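Local coordinates for protein alginate lyase (Paenibacillus sp. FPU-7, PDB 6KFN) that cleaves alginate, a polysaccharide of uronic acids, probably by beta-elimination, on a right-handed parallel beta-helix scaffold, at residues Phe39-Ser44 / Asp80-Thr85; Ser74-Gly79 / Met97-Asn102; Tyr210-Ile215 / Asn236-Phe241. All coordinates share one frame; numbering follows the deposited sequence.

How the contacts relate
From the N terminus, residues 39-44 open contact 1. The chain then passes through residues 74-79, the first half of contact 2, before residues 80-85 close contact 1, and residues 97-102 close contact 2 last, so the two loops cross. The two contacts also touch: strands 39-41, 73-77 and 94-99 are successive neighbours in one parallel sheet, and Ala41 probably bonds through its backbone to Tyr76 and Thr78. Contact 1 joins strand 39-41 and the loop after it to strand 82-85 on a different wall. Contact 3 follows in series, its centre about 28 Å from that of contact 2, closing the coil between its segments, which lead into later strands of the same sheet.

Contact 1. Residues Phe39-Ser44 / Asp80-Thr85; sequences FKAEAS and DYWNIT
The indole of Trp82 is met by Ala41 over one face and by the carbonyl of Ala43 at its edge. Ala41 CB sits 3.5 Å from the centroid of the six-membered ring of Trp82, only 8° off the ring normal, a CH-pi contact. Close to the ring plane, Trp82 NE1 donates to Ala43 O at 2.7 Å; the bond is short but somewhat bent, and the nitrogen lies tilted from the carbonyl plane. The torsion that sets CG of Trp82 anti to its carbonyl carbon (chi1 -70°) carries the ring across to strand 39-41 and the turn after it. Leu18, Ile51 and Val77 also touch the indole, placing it in the interior between helix 11-19 and strands 51-55 and 73-77. Beyond the ring, Asp80 N points a nearly straight bond (173°) at Ser44 OG, 3.0 Å away, while the carboxylate of Asp80 turns to Asn102 in the next coil through its OD1. A leucine in place of Trp82 would probably leave Ala43 O without its indole donor and open a gap beside Ala41 CB. The two polar bonds use a ring N-H and a backbone N-H, neither of them charged, so the turn after strand 39-41 is held by directional bonds, and the one polar atom of the buried indole is satisfied at the ring edge while Ala41 covers a face.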
loop_
_atom_site.group_PDB
_atom_site.type_symbol
_atom_site.label_atom_id
_atom_site.label_comp_id
_atom_site.label_asym_id
_atom_site.label_seq_id
_atom_site.Cartn_x
_atom_site.Cartn_y
_atom_site.Cartn_z
ATOM N N PHE A 39 11.123 -13.793 4.574
ATOM C CA PHE A 39 11.651 -13.281 5.852
ATOM C C PHE A 39 10.524 -12.835 6.776
ATOM O O PHE A 39 9.536 -12.271 6.326
ATOM C CB PHE A 39 12.576 -12.125 5.518
ATOM C CG PHE A 39 13.776 -12.586 4.734
ATOM C CD1 PHE A 39 14.717 -13.420 5.314
ATOM C CD2 PHE A 39 13.944 -12.193 3.420
ATOM C CE1 PHE A 39 15.788 -13.903 4.564
ATOM C CE2 PHE A 39 14.998 -12.668 2.656
ATOM C CZ PHE A 39 15.912 -13.516 3.249
ATOM N N LYS A 40 10.688 -13.117 8.078
ATOM C CA LYS A 40 9.659 -12.942 9.096
ATOM C C LYS A 40 10.132 -12.014 10.209
ATOM O O LYS A 40 11.059 -12.343 10.944
ATOM C CB LYS A 40 9.246 -14.297 9.675
ATOM C CG LYS A 40 8.644 -15.272 8.652
ATOM C CD LYS A 40 8.549 -16.687 9.216
ATOM C CE LYS A 40 8.139 -17.684 8.147
ATOM N NZ LYS A 40 9.110 -17.702 6.997
ATOM N N ALA A 41 9.494 -10.859 10.304
ATOM C CA ALA A 41 9.770 -9.861 11.332
ATOM C C ALA A 41 8.688 -10.011 12.419
ATOM O O ALA A 41 7.595 -9.479 12.280
ATOM C CB ALA A 41 9.784 -8.470 10.713
ATOM N N GLU A 42 9.004 -10.811 13.448
ATOM C CA GLU A 42 8.023 -11.274 14.436
ATOM C C GLU A 42 8.099 -10.538 15.774
ATOM O O GLU A 42 7.080 -10.375 16.441
ATOM C CB GLU A 42 8.169 -12.780 14.703
ATOM C CG GLU A 42 7.894 -13.656 13.517
ATOM C CD GLU A 42 8.020 -15.156 13.740
ATOM O OE1 GLU A 42 8.619 -15.592 14.741
ATOM O OE2 GLU A 42 7.532 -15.908 12.896
ATOM N N ALA A 43 9.274 -10.162 16.218
ATOM C CA ALA A 43 9.480 -9.501 17.493
ATOM C C ALA A 43 8.864 -8.101 17.444
ATOM O O ALA A 43 8.513 -7.604 16.384
ATOM C CB ALA A 43 10.985 -9.414 17.782
ATOM N N SER A 44 8.737 -7.473 18.599
ATOM C CA SER A 44 8.266 -6.107 18.687
ATOM C C SER A 44 9.304 -5.198 19.308
ATOM O O SER A 44 9.924 -5.522 20.333
ATOM C CB SER A 44 6.984 -5.994 19.518
ATOM O OG SER A 44 5.898 -6.589 18.834
ATOM N N ASP A 80 5.391 -5.172 16.262
ATOM C CA ASP A 80 5.204 -3.735 16.267
ATOM C C ASP A 80 6.533 -2.985 16.240
ATOM O O ASP A 80 7.577 -3.510 16.627
ATOM C CB ASP A 80 4.451 -3.300 17.545
ATOM C CG ASP A 80 3.064 -3.865 17.665
ATOM O OD1 ASP A 80 2.468 -4.340 16.679
ATOM O OD2 ASP A 80 2.533 -3.774 18.794
ATOM N N TYR A 81 6.491 -1.723 15.800
ATOM C CA TYR A 81 7.631 -0.819 15.935
ATOM C C TYR A 81 8.870 -1.343 15.198
ATOM O O TYR A 81 9.980 -1.345 15.738
ATOM C CB TYR A 81 7.919 -0.478 17.404
ATOM C CG TYR A 81 6.918 0.477 17.992
ATOM C CD1 TYR A 81 6.982 1.846 17.657
ATOM C CD2 TYR A 81 5.944 0.075 18.871
ATOM C CE1 TYR A 81 6.111 2.766 18.156
ATOM C CE2 TYR A 81 5.011 1.046 19.391
ATOM C CZ TYR A 81 5.153 2.347 19.013
ATOM O OH TYR A 81 4.266 3.284 19.534
ATOM N N TRP A 82 8.661 -1.688 13.930
ATOM C CA TRP A 82 9.730 -1.889 12.976
ATOM C C TRP A 82 9.875 -0.657 12.094
ATOM O O TRP A 82 8.877 -0.110 11.629
ATOM C CB TRP A 82 9.452 -3.105 12.057
ATOM C CG TRP A 82 9.542 -4.411 12.776
ATOM C CD1 TRP A 82 8.620 -4.902 13.672
ATOM C CD2 TRP A 82 10.637 -5.341 12.741
ATOM N NE1 TRP A 82 9.050 -6.096 14.174
ATOM C CE2 TRP A 82 10.298 -6.380 13.650
ATOM C CE3 TRP A 82 11.839 -5.412 12.025
ATOM C CZ2 TRP A 82 11.116 -7.471 13.841
ATOM C CZ3 TRP A 82 12.647 -6.510 12.230
ATOM C CH2 TRP A 82 12.285 -7.509 13.135
ATOM N N ASN A 83 11.119 -0.276 11.817
ATOM C CA ASN A 83 11.482 0.675 10.763
ATOM C C ASN A 83 12.142 -0.115 9.646
ATOM O O ASN A 83 13.168 -0.757 9.860
ATOM C CB ASN A 83 12.441 1.727 11.287
ATOM C CG ASN A 83 11.795 2.659 12.311
ATOM O OD1 ASN A 83 10.556 2.739 12.404
ATOM N ND2 ASN A 83 12.612 3.404 13.034
ATOM N N ILE A 84 11.491 -0.107 8.492
ATOM C CA ILE A 84 11.913 -0.849 7.303
ATOM C C ILE A 84 12.283 0.194 6.264
ATOM O O ILE A 84 11.405 0.919 5.792
ATOM C CB ILE A 84 10.771 -1.766 6.825
ATOM C CG1 ILE A 84 10.349 -2.731 7.934
ATOM C CG2 ILE A 84 11.191 -2.506 5.572
ATOM C CD1 ILE A 84 8.984 -3.320 7.762
ATOM N N THR A 85 13.585 0.317 5.948
ATOM C CA THR A 85 14.087 1.518 5.299
ATOM C C THR A 85 15.020 1.184 4.150
ATOM O O THR A 85 15.993 0.452 4.312
ATOM C CB THR A 85 14.841 2.391 6.328
ATOM O OG1 THR A 85 13.974 2.619 7.434
ATOM C CG2 THR A 85 15.278 3.685 5.702
#

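Contact 2. Residues Ser74-Gly79 / Met97-Asn102; sequences SLYVTG and MLDHAN
Met97, Tyr76 and Val77 bury the most surface here. Tyr76 and Met97 are paired in parallel strands and their side chains run side by side, with Tyr76 CE1 3.8 Å from Met97 CG. The ring of Tyr76 extends with its CG opposite the backbone N (chi1 -178°), far enough along the sheet for its hydroxyl to donate to Asp99 OD2 at 2.6 Å. That oxygen accepts on its anti lone pair, and the carboxylate stands 77° from the ring plane; its other oxygen, OD1, forms a salt bridge with Arg122 on the following strand. Thr78 CG2, from the same segment as the tyrosine, lies over one face of the ring near the rim. On the other side of the sheet Val77 pairs with Leu98, and Val77 CG1 also reaches Ala101 CB at 4.0 Å. The backbone bonds are regular: Val77 N to Met97 O is 2.8 Å, and Asp99 N returns to Val77 O at 3.0 Å. Past the strands, Gly79 O is buried without a polar partner, with Ala101 CB at 3.3 Å. Parallel strands from consecutive coils, in register with like positions stacked and aliphatic residues turned to the interior, are the hallmark of the right-handed parallel beta-helix.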
loop_
_atom_site.group_PDB
_atom_site.type_symbol
_atom_site.label_atom_id
_atom_site.label_comp_id
_atom_site.label_asym_id
_atom_site.label_seq_id
_atom_site.Cartn_x
_atom_site.Cartn_y
_atom_site.Cartn_z
ATOM N N SER A 74 7.898 -11.158 0.269
ATOM C CA SER A 74 9.250 -10.692 0.467
ATOM C C SER A 74 9.544 -10.497 1.952
ATOM O O SER A 74 10.606 -10.872 2.453
ATOM C CB SER A 74 9.538 -9.407 -0.269
ATOM O OG SER A 74 9.125 -9.444 -1.643
ATOM N N LEU A 75 8.576 -9.937 2.681
ATOM C CA LEU A 75 8.706 -9.689 4.109
ATOM C C LEU A 75 7.326 -9.797 4.736
ATOM O O LEU A 75 6.368 -9.212 4.240
ATOM C CB LEU A 75 9.304 -8.299 4.331
ATOM C CG LEU A 75 9.575 -7.895 5.785
ATOM C CD1 LEU A 75 10.664 -8.804 6.438
ATOM C CD2 LEU A 75 9.975 -6.445 5.873
ATOM N N TYR A 76 7.251 -10.523 5.858
ATOM C CA TYR A 76 6.008 -10.725 6.613
ATOM C C TYR A 76 6.244 -10.142 8.000
ATOM O O TYR A 76 7.081 -10.661 8.746
ATOM C CB TYR A 76 5.678 -12.212 6.698
ATOM C CG TYR A 76 4.407 -12.573 7.416
ATOM C CD1 TYR A 76 3.288 -11.774 7.395
ATOM C CD2 TYR A 76 4.308 -13.753 8.128
ATOM C CE1 TYR A 76 2.096 -12.162 8.009
ATOM C CE2 TYR A 76 3.137 -14.150 8.739
ATOM C CZ TYR A 76 2.037 -13.350 8.691
ATOM O OH TYR A 76 0.898 -13.770 9.313
ATOM N N VAL A 77 5.519 -9.079 8.353
ATOM C CA VAL A 77 5.710 -8.356 9.604
ATOM C C VAL A 77 4.515 -8.658 10.498
ATOM O O VAL A 77 3.378 -8.369 10.134
ATOM C CB VAL A 77 5.838 -6.843 9.363
ATOM C CG1 VAL A 77 6.162 -6.148 10.692
ATOM C CG2 VAL A 77 6.885 -6.520 8.306
ATOM N N THR A 78 4.793 -9.207 11.694
ATOM C CA THR A 78 3.786 -9.558 12.673
ATOM C C THR A 78 4.041 -8.938 14.027
ATOM O O THR A 78 3.272 -9.199 14.952
ATOM C CB THR A 78 3.601 -11.075 12.801
ATOM O OG1 THR A 78 4.867 -11.662 13.079
ATOM C CG2 THR A 78 3.024 -11.677 11.539
ATOM N N GLY A 79 5.075 -8.125 14.163
ATOM C CA GLY A 79 5.360 -7.400 15.387
ATOM C C GLY A 79 5.236 -5.897 15.151
ATOM O O GLY A 79 5.032 -5.409 14.049
ATOM N N MET A 97 3.576 -8.065 3.711
ATOM C CA MET A 97 2.333 -8.382 4.394
ATOM C C MET A 97 2.521 -8.045 5.859
ATOM O O MET A 97 3.494 -8.489 6.472
ATOM C CB MET A 97 1.998 -9.873 4.241
ATOM C CG MET A 97 0.727 -10.324 4.970
ATOM S SD MET A 97 -0.818 -9.654 4.325
ATOM C CE MET A 97 -0.886 -10.491 2.781
ATOM N N LEU A 98 1.590 -7.263 6.424
ATOM C CA LEU A 98 1.548 -6.964 7.857
ATOM C C LEU A 98 0.314 -7.621 8.440
ATOM O O LEU A 98 -0.783 -7.392 7.958
ATOM C CB LEU A 98 1.496 -5.454 8.084
ATOM C CG LEU A 98 2.696 -4.784 7.335
ATOM C CD1 LEU A 98 2.387 -4.249 5.956
ATOM C CD2 LEU A 98 3.111 -3.632 8.266
ATOM N N ASP A 99 0.508 -8.466 9.454
ATOM C CA ASP A 99 -0.580 -9.068 10.223
ATOM C C ASP A 99 -0.431 -8.613 11.670
ATOM O O ASP A 99 0.609 -8.846 12.291
ATOM C CB ASP A 99 -0.619 -10.582 10.178
ATOM C CG ASP A 99 -1.422 -11.175 9.053
ATOM O OD1 ASP A 99 -2.371 -10.525 8.579
ATOM O OD2 ASP A 99 -1.191 -12.382 8.746
ATOM N N HIS A 100 -1.487 -7.983 12.199
ATOM C CA HIS A 100 -1.497 -7.492 13.579
ATOM C C HIS A 100 -0.197 -6.791 13.947
ATOM O O HIS A 100 0.337 -6.970 15.035
ATOM C CB HIS A 100 -1.937 -8.545 14.596
ATOM C CG HIS A 100 -1.152 -9.808 14.583
ATOM N ND1 HIS A 100 0.119 -9.919 15.106
ATOM C CD2 HIS A 100 -1.484 -11.022 14.088
ATOM C CE1 HIS A 100 0.528 -11.161 14.933
ATOM N NE2 HIS A 100 -0.415 -11.851 14.330
ATOM N N ALA A 101 0.268 -5.947 13.035
ATOM C CA ALA A 101 1.509 -5.191 13.185
ATOM C C ALA A 101 1.162 -3.712 13.254
ATOM O O ALA A 101 0.357 -3.229 12.466
ATOM C CB ALA A 101 2.439 -5.470 12.010
ATOM N N ASN A 102 1.795 -3.007 14.188
ATOM C CA ASN A 102 1.392 -1.657 14.508
ATOM C C ASN A 102 2.623 -0.760 14.639
ATOM O O ASN A 102 3.682 -1.199 15.103
ATOM C CB ASN A 102 0.609 -1.593 15.824
ATOM C CG ASN A 102 -0.600 -2.499 15.787
ATOM O OD1 ASN A 102 -1.645 -2.114 15.322
ATOM N ND2 ASN A 102 -0.422 -3.765 16.158
#

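Contact 3. Residues Tyr210-Ile215 / Asn236-Phe241; sequences YADSFI and NIVDAF. With NA (sodium ion), chain C.
Asp212 and Val238 meet beside a bound sodium ion, in loops of two successive coils of the beta-helix. Asp212 O accepts the backbone N-H of Val238 at 2.8 Å, which ties the two loops together next to the metal. Tyr210 O coordinates the sodium ion at 2.3 Å and Asp212 OD1 does so at 2.4 Å; three waters and Gln242 OE1, from the later coil, complete six ligands. Two of the waters face each other across the ion, and the remaining one lies opposite Asp212 OD1. The side chain of Asp212 stands with CG between its backbone N and carbonyl carbon (chi1 62°), which brings OD1 round to the ion. One of the paired waters accepts from Asp212 N and donates to Ser213 OG at 2.8 Å. The Ser213 hydroxyl in turn donates a hydrogen bond to Ile215 O, approaching from above the carbonyl plane and not on a lone pair. Asp239 belongs to the second shell: its OD2 bonds to Gln242 NE2, which probably helps to orient the glutamine toward the ion. Farther along, Ala240 O receives only weak bonds from Phe214 N and Ile215 N, so apolar packing probably contributes much of the hold here. Phe214 touches the Ile237 side chain with CE1 and, at 3.8 Å from its CD2, Ala240 CB. The same methyl lies over the centre of the Phe241 ring, and Ile215 CD1 runs alongside that ring, 3.8 Å from Phe241 CE1. Because the sodium ion takes Tyr210 and Asp212 from one coil and Gln242 from the next, it cross-links them, while the hydrogen bonds from water to Ser213 OG and on to Ile215 O link the inner shell to the backbone at the start of strand 215-217, an arrangement that probably favours a fixed loop conformation.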
loop_
_atom_site.group_PDB
_atom_site.type_symbol
_atom_site.label_atom_id
_atom_site.label_comp_id
_atom_site.label_asym_id
_atom_site.label_seq_id
_atom_site.Cartn_x
_atom_site.Cartn_y
_atom_site.Cartn_z
ATOM N N TYR A 210 -13.037 -5.733 -11.017
ATOM C CA TYR A 210 -13.619 -4.402 -10.750
ATOM C C TYR A 210 -12.611 -3.290 -10.537
ATOM O O TYR A 210 -12.999 -2.201 -10.122
ATOM C CB TYR A 210 -14.645 -4.428 -9.604
ATOM C CG TYR A 210 -15.660 -5.520 -9.669
ATOM C CD1 TYR A 210 -16.772 -5.383 -10.479
ATOM C CD2 TYR A 210 -15.522 -6.695 -8.917
ATOM C CE1 TYR A 210 -17.746 -6.381 -10.549
ATOM C CE2 TYR A 210 -16.491 -7.693 -8.974
ATOM C CZ TYR A 210 -17.583 -7.520 -9.793
ATOM O OH TYR A 210 -18.533 -8.510 -9.850
ATOM N N ALA A 211 -11.367 -3.545 -10.812
ATOM C CA ALA A 211 -10.297 -2.619 -10.476
ATOM C C ALA A 211 -10.105 -1.640 -11.629
ATOM O O ALA A 211 -9.391 -1.902 -12.609
ATOM C CB ALA A 211 -9.005 -3.367 -10.175
ATOM N N ASP A 212 -10.789 -0.510 -11.517
ATOM C CA ASP A 212 -10.964 0.412 -12.643
ATOM C C ASP A 212 -10.866 1.868 -12.184
ATOM O O ASP A 212 -11.367 2.776 -12.853
ATOM C CB ASP A 212 -12.248 0.117 -13.406
ATOM C CG ASP A 212 -13.514 0.276 -12.593
ATOM O OD1 ASP A 212 -13.482 0.721 -11.441
ATOM O OD2 ASP A 212 -14.576 -0.118 -13.147
ATOM N N SER A 213 -10.154 2.097 -11.087
ATOM C CA SER A 213 -9.903 3.433 -10.574
ATOM C C SER A 213 -8.546 3.420 -9.866
ATOM O O SER A 213 -8.015 2.357 -9.535
ATOM C CB SER A 213 -11.002 3.890 -9.612
ATOM O OG SER A 213 -11.071 3.028 -8.474
ATOM N N PHE A 214 -7.980 4.609 -9.620
ATOM C CA PHE A 214 -6.750 4.678 -8.831
ATOM C C PHE A 214 -6.949 4.155 -7.411
ATOM O O PHE A 214 -6.103 3.452 -6.866
ATOM C CB PHE A 214 -6.190 6.101 -8.747
ATOM C CG PHE A 214 -5.945 6.811 -10.057
ATOM C CD1 PHE A 214 -5.077 6.302 -11.031
ATOM C CD2 PHE A 214 -6.561 8.027 -10.301
ATOM C CE1 PHE A 214 -4.871 7.006 -12.213
ATOM C CE2 PHE A 214 -6.337 8.718 -11.468
ATOM C CZ PHE A 214 -5.489 8.214 -12.427
ATOM N N ILE A 215 -8.051 4.608 -6.795
ATOM C CA ILE A 215 -8.370 4.262 -5.425
ATOM C C ILE A 215 -9.833 3.832 -5.392
ATOM O O ILE A 215 -10.689 4.453 -6.036
ATOM C CB ILE A 215 -8.166 5.453 -4.440
ATOM C CG1 ILE A 215 -6.745 6.013 -4.587
ATOM C CG2 ILE A 215 -8.458 5.002 -3.009
ATOM C CD1 ILE A 215 -6.444 7.193 -3.678
ATOM N N ASN A 236 -9.036 1.256 -19.303
ATOM C CA ASN A 236 -9.504 0.435 -18.179
ATOM C C ASN A 236 -9.826 1.273 -16.938
ATOM O O ASN A 236 -10.456 0.760 -16.019
ATOM C CB ASN A 236 -8.509 -0.662 -17.849
ATOM C CG ASN A 236 -8.356 -1.608 -19.015
ATOM O OD1 ASN A 236 -9.342 -2.171 -19.467
ATOM N ND2 ASN A 236 -7.152 -1.757 -19.527
ATOM N N ILE A 237 -9.337 2.512 -16.877
ATOM C CA ILE A 237 -9.613 3.406 -15.749
ATOM C C ILE A 237 -10.869 4.188 -16.101
ATOM O O ILE A 237 -10.878 4.984 -17.049
ATOM C CB ILE A 237 -8.421 4.327 -15.485
ATOM C CG1 ILE A 237 -7.209 3.504 -15.069
ATOM C CG2 ILE A 237 -8.792 5.387 -14.431
ATOM C CD1 ILE A 237 -5.917 4.313 -14.974
ATOM N N VAL A 238 -11.937 3.935 -15.354
ATOM C CA VAL A 238 -13.247 4.521 -15.576
ATOM C C VAL A 238 -13.488 5.771 -14.734
ATOM O O VAL A 238 -14.233 6.653 -15.152
ATOM C CB VAL A 238 -14.331 3.448 -15.327
ATOM C CG1 VAL A 238 -15.719 4.063 -15.285
ATOM C CG2 VAL A 238 -14.195 2.361 -16.387
ATOM N N ASP A 239 -12.898 5.850 -13.544
ATOM C CA ASP A 239 -13.014 6.962 -12.617
ATOM C C ASP A 239 -11.656 7.132 -11.956
ATOM O O ASP A 239 -10.917 6.167 -11.808
ATOM C CB ASP A 239 -14.054 6.709 -11.523
ATOM C CG ASP A 239 -15.464 6.521 -12.021
ATOM O OD1 ASP A 239 -15.963 7.412 -12.742
ATOM O OD2 ASP A 239 -16.072 5.475 -11.657
ATOM N N ALA A 240 -11.345 8.351 -11.487
ATOM C CA ALA A 240 -10.137 8.517 -10.670
ATOM C C ALA A 240 -10.286 7.785 -9.330
ATOM O O ALA A 240 -9.449 6.958 -8.950
ATOM C CB ALA A 240 -9.832 9.989 -10.425
ATOM N N PHE A 241 -11.352 8.135 -8.591
ATOM C CA PHE A 241 -11.576 7.630 -7.247
ATOM C C PHE A 241 -13.030 7.163 -7.149
ATOM O O PHE A 241 -13.930 7.818 -7.684
ATOM C CB PHE A 241 -11.330 8.721 -6.182
ATOM C CG PHE A 241 -10.012 9.457 -6.340
ATOM C CD1 PHE A 241 -8.801 8.777 -6.380
ATOM C CD2 PHE A 241 -9.990 10.836 -6.442
ATOM C CE1 PHE A 241 -7.604 9.454 -6.499
ATOM C CE2 PHE A 241 -8.791 11.532 -6.558
ATOM C CZ PHE A 241 -7.603 10.843 -6.597
HETATM NA NA NA C . -14.014 -0.259 -9.306
HETATM O O HOH W 1 -11.778 0.281 -8.746
HETATM O O HOH W 2 -14.339 -1.426 -7.268
HETATM O O HOH W 3 -16.239 -0.788 -9.893
#